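Local coordinates for AlgW protein (Pseudomonas aeruginosa, PDB 7CO3) that probably acts as a serine endopeptidase of the HtrA type, pairing a trypsin-like protease domain with a PDZ domain, at residues B[62-74]-B[124-136]. The protein carries 1 engineered substitution. Numbering follows the deposited sequence.
Sequences AAPAVANLYTTKM and VTAGADQIIVALR
Strands 66-72 and 130-134 are the first and last in order across a six-stranded antiparallel sheet, and their pairing closes it into a barrel of the trypsin-like fold. Asn68 and Ala134 form a hydrogen-bonded pair, with Asn68 N to Ala134 O at 2.9 Å. Tyr70 and Ile132 form the next, and the bond from Ile132 N to Tyr70 O is nearly straight at 175°. The ladder ends at Thr72 in a classic beta bulge, where Asp129 and Gln130 both face Thr72. There Thr72 O takes two donors, Asp129 N at 2.8 Å and Gln130 N at 3.3 Å.

Leu69, Thr71, Ile131 and Val133 lie on one face of the sheet. Leu69 CD2 lies alongside Val133 CG2 at 3.5 Å, and its other branch, CD1, meets Val124 CG1. Leu157 of strand 154-158 also packs on Leu69 and Ile131. Thr71 places OG1 between its backbone N and carbonyl carbon (chi1 65°), so that CG2 lies beside Ile131 CG1. A water between Thr71 OG1 and Val124 O donates to Val124 O; its 2.5 Å distance from Thr71 OG1 is unusually short, so that link is doubtful in detail. Ser105 OG is hydrogen-bonded to the same hydroxyl.

On the other face, the Tyr70 ring receives Ala134 CB at its edge, 3.8 Å from CE2. Past the last direct pair, Asn68 with Ala134, a water bridges Pro64 O and Val66 O to Arg136 N. The Arg136 chain is extended from CG to NE, with Ala63 CB over one face of its guanidinium and NH2 3.3 Å from Pro64 CG.

The chemistry thus divides along the seam: backbone bonds fix the register, Leu69, Ile131 and Val133 pack together on one face beside the Thr71 hydroxyl, and water carries the polar link on where direct pairing stops.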
# COMPACT_ATOMS: atom_id res chain seq x y z
N ALA B 62 14.12 17.78 1.71
CA ALA B 62 14.89 16.64 1.22
C ALA B 62 14.78 16.43 -0.29
O ALA B 62 15.75 15.99 -0.91
CB ALA B 62 14.46 15.36 1.95
N ALA B 63 13.62 16.69 -0.87
CA ALA B 63 13.43 16.38 -2.29
C ALA B 63 14.48 17.03 -3.21
O ALA B 63 14.90 16.36 -4.18
CB ALA B 63 12.02 16.77 -2.70
N PRO B 64 14.96 18.26 -2.98
CA PRO B 64 15.98 18.82 -3.90
C PRO B 64 17.25 18.01 -3.97
O PRO B 64 17.94 18.03 -4.99
CB PRO B 64 16.24 20.22 -3.34
CG PRO B 64 14.94 20.59 -2.67
CD PRO B 64 14.48 19.29 -2.03
N ALA B 65 17.55 17.23 -2.94
CA ALA B 65 18.76 16.44 -2.86
C ALA B 65 18.57 14.99 -3.31
O ALA B 65 19.46 14.16 -3.09
CB ALA B 65 19.31 16.46 -1.44
N VAL B 66 17.43 14.66 -3.92
CA VAL B 66 17.20 13.33 -4.48
C VAL B 66 17.07 13.49 -5.99
O VAL B 66 16.30 14.33 -6.45
CB VAL B 66 15.96 12.66 -3.86
CG1 VAL B 66 15.78 11.19 -4.39
CG2 VAL B 66 16.07 12.72 -2.35
N ALA B 67 17.83 12.70 -6.74
CA ALA B 67 17.89 12.81 -8.19
C ALA B 67 17.35 11.54 -8.84
O ALA B 67 17.31 10.48 -8.20
CB ALA B 67 19.33 13.06 -8.68
N ASN B 68 16.98 11.66 -10.12
CA ASN B 68 16.71 10.52 -10.97
C ASN B 68 17.99 10.05 -11.69
O ASN B 68 18.80 10.85 -12.15
CB ASN B 68 15.63 10.86 -12.00
CG ASN B 68 14.30 11.25 -11.35
OD1 ASN B 68 14.05 10.90 -10.20
ND2 ASN B 68 13.47 11.97 -12.07
N LEU B 69 18.12 8.73 -11.83
CA LEU B 69 19.21 8.10 -12.55
C LEU B 69 18.63 7.39 -13.78
O LEU B 69 17.64 6.65 -13.67
CB LEU B 69 19.95 7.07 -11.69
CG LEU B 69 20.90 7.50 -10.54
CD1 LEU B 69 21.72 6.31 -10.09
CD2 LEU B 69 21.84 8.69 -10.89
N TYR B 70 19.27 7.62 -14.94
CA TYR B 70 18.98 6.95 -16.21
C TYR B 70 20.28 6.37 -16.72
O TYR B 70 21.21 7.13 -17.01
CB TYR B 70 18.40 7.92 -17.25
CG TYR B 70 17.23 8.70 -16.74
CD1 TYR B 70 15.99 8.09 -16.55
CD2 TYR B 70 17.36 10.03 -16.40
CE1 TYR B 70 14.91 8.79 -16.06
CE2 TYR B 70 16.29 10.75 -15.91
CZ TYR B 70 15.07 10.13 -15.74
OH TYR B 70 14.02 10.84 -15.26
N THR B 71 20.35 5.04 -16.80
CA THR B 71 21.56 4.32 -17.14
C THR B 71 21.35 3.52 -18.42
O THR B 71 20.27 2.97 -18.66
CB THR B 71 22.01 3.39 -15.98
OG1 THR B 71 21.05 2.34 -15.76
CG2 THR B 71 22.17 4.18 -14.70
N THR B 72 22.38 3.49 -19.27
CA THR B 72 22.39 2.68 -20.47
C THR B 72 23.53 1.69 -20.39
O THR B 72 24.63 2.05 -19.97
CB THR B 72 22.45 3.53 -21.74
OG1 THR B 72 23.44 4.55 -21.57
CG2 THR B 72 21.12 4.19 -22.00
N LYS B 73 23.24 0.45 -20.79
CA LYS B 73 24.09 -0.72 -20.59
C LYS B 73 23.83 -1.68 -21.75
O LYS B 73 22.91 -1.48 -22.54
CB LYS B 73 23.76 -1.41 -19.25
CG LYS B 73 24.70 -2.54 -18.86
CD LYS B 73 24.03 -3.56 -17.96
CE LYS B 73 25.06 -4.32 -17.13
NZ LYS B 73 26.10 -5.00 -17.94
N MET B 74 24.66 -2.71 -21.87
CA MET B 74 24.41 -3.74 -22.88
C MET B 74 23.95 -5.05 -22.24
O MET B 74 24.51 -5.50 -21.23
CB MET B 74 25.66 -3.98 -23.74
CG MET B 74 25.93 -2.86 -24.73
SD MET B 74 24.80 -2.88 -26.14
CE MET B 74 24.76 -4.64 -26.51
N VAL B 124 21.87 -0.65 -9.55
CA VAL B 124 21.32 0.34 -10.49
C VAL B 124 22.36 0.71 -11.54
O VAL B 124 22.02 0.89 -12.72
CB VAL B 124 20.82 1.58 -9.73
CG1 VAL B 124 20.60 2.76 -10.68
CG2 VAL B 124 19.54 1.28 -8.98
N THR B 125 23.62 0.85 -11.14
CA THR B 125 24.67 1.39 -11.99
C THR B 125 25.67 0.34 -12.46
O THR B 125 26.50 0.65 -13.32
CB THR B 125 25.45 2.49 -11.26
OG1 THR B 125 25.69 2.09 -9.90
CG2 THR B 125 24.69 3.80 -11.27
N ALA B 126 25.61 -0.86 -11.91
CA ALA B 126 26.56 -1.92 -12.22
C ALA B 126 26.63 -2.19 -13.73
O ALA B 126 25.62 -2.51 -14.36
CB ALA B 126 26.16 -3.18 -11.47
N GLY B 127 27.83 -2.06 -14.30
CA GLY B 127 28.01 -2.31 -15.71
C GLY B 127 27.44 -1.26 -16.61
O GLY B 127 27.37 -1.46 -17.83
N ALA B 128 27.00 -0.13 -16.08
CA ALA B 128 26.43 0.86 -16.97
C ALA B 128 27.54 1.50 -17.79
O ALA B 128 28.67 1.65 -17.34
CB ALA B 128 25.66 1.91 -16.18
N ASP B 129 27.21 1.87 -19.02
CA ASP B 129 28.18 2.55 -19.87
C ASP B 129 27.98 4.06 -19.84
O ASP B 129 28.94 4.80 -20.00
CB ASP B 129 28.11 1.98 -21.29
CG ASP B 129 28.33 0.46 -21.31
OD1 ASP B 129 29.22 -0.03 -20.59
OD2 ASP B 129 27.59 -0.25 -22.02
N GLN B 130 26.76 4.52 -19.57
CA GLN B 130 26.51 5.93 -19.33
C GLN B 130 25.50 6.07 -18.19
O GLN B 130 24.59 5.24 -18.05
CB GLN B 130 26.00 6.61 -20.59
CG GLN B 130 25.88 8.10 -20.50
CD GLN B 130 25.22 8.68 -21.73
OE1 GLN B 130 24.03 8.49 -21.97
NE2 GLN B 130 26.01 9.38 -22.53
N ILE B 131 25.68 7.10 -17.36
CA ILE B 131 24.81 7.39 -16.22
C ILE B 131 24.47 8.87 -16.26
O ILE B 131 25.36 9.71 -16.12
CB ILE B 131 25.48 7.03 -14.87
CG1 ILE B 131 25.86 5.56 -14.84
CG2 ILE B 131 24.55 7.31 -13.68
CD1 ILE B 131 26.83 5.23 -13.75
N ILE B 132 23.19 9.18 -16.45
CA ILE B 132 22.68 10.54 -16.37
C ILE B 132 22.00 10.77 -15.03
O ILE B 132 21.19 9.94 -14.57
CB ILE B 132 21.73 10.86 -17.53
CG1 ILE B 132 22.48 10.77 -18.86
CG2 ILE B 132 21.12 12.24 -17.34
CD1 ILE B 132 21.99 9.71 -19.80
N VAL B 133 22.33 11.89 -14.40
CA VAL B 133 21.73 12.36 -13.17
C VAL B 133 20.79 13.50 -13.54
O VAL B 133 21.18 14.43 -14.26
CB VAL B 133 22.82 12.85 -12.20
CG1 VAL B 133 22.22 13.73 -11.15
CG2 VAL B 133 23.60 11.69 -11.59
N ALA B 134 19.54 13.42 -13.09
CA ALA B 134 18.56 14.47 -13.34
C ALA B 134 18.09 15.04 -12.01
O ALA B 134 17.47 14.32 -11.21
CB ALA B 134 17.39 13.97 -14.19
N LEU B 135 18.35 16.32 -11.80
CA LEU B 135 18.03 16.95 -10.53
C LEU B 135 16.61 17.49 -10.53
O LEU B 135 16.02 17.73 -11.59
CB LEU B 135 19.02 18.06 -10.22
CG LEU B 135 20.47 17.59 -10.10
CD1 LEU B 135 21.33 18.77 -9.71
CD2 LEU B 135 20.61 16.45 -9.10
N ARG B 136 16.07 17.69 -9.33
CA ARG B 136 14.73 18.23 -9.18
C ARG B 136 14.57 19.59 -9.85
O ARG B 136 13.48 19.93 -10.31
CB ARG B 136 14.37 18.34 -7.71
CG ARG B 136 12.88 18.48 -7.50
CD ARG B 136 12.56 18.43 -6.04
NE ARG B 136 11.31 19.11 -5.74
CZ ARG B 136 11.25 20.26 -5.08
NH1 ARG B 136 10.08 20.83 -4.85
NH2 ARG B 136 12.37 20.85 -4.67
O HOH W 1 17.52 16.57 -7.23
O HOH W 2 14.97 14.69 -9.48
O HOH W 3 22.00 6.55 -19.89
O HOH W 4 19.61 1.11 -14.08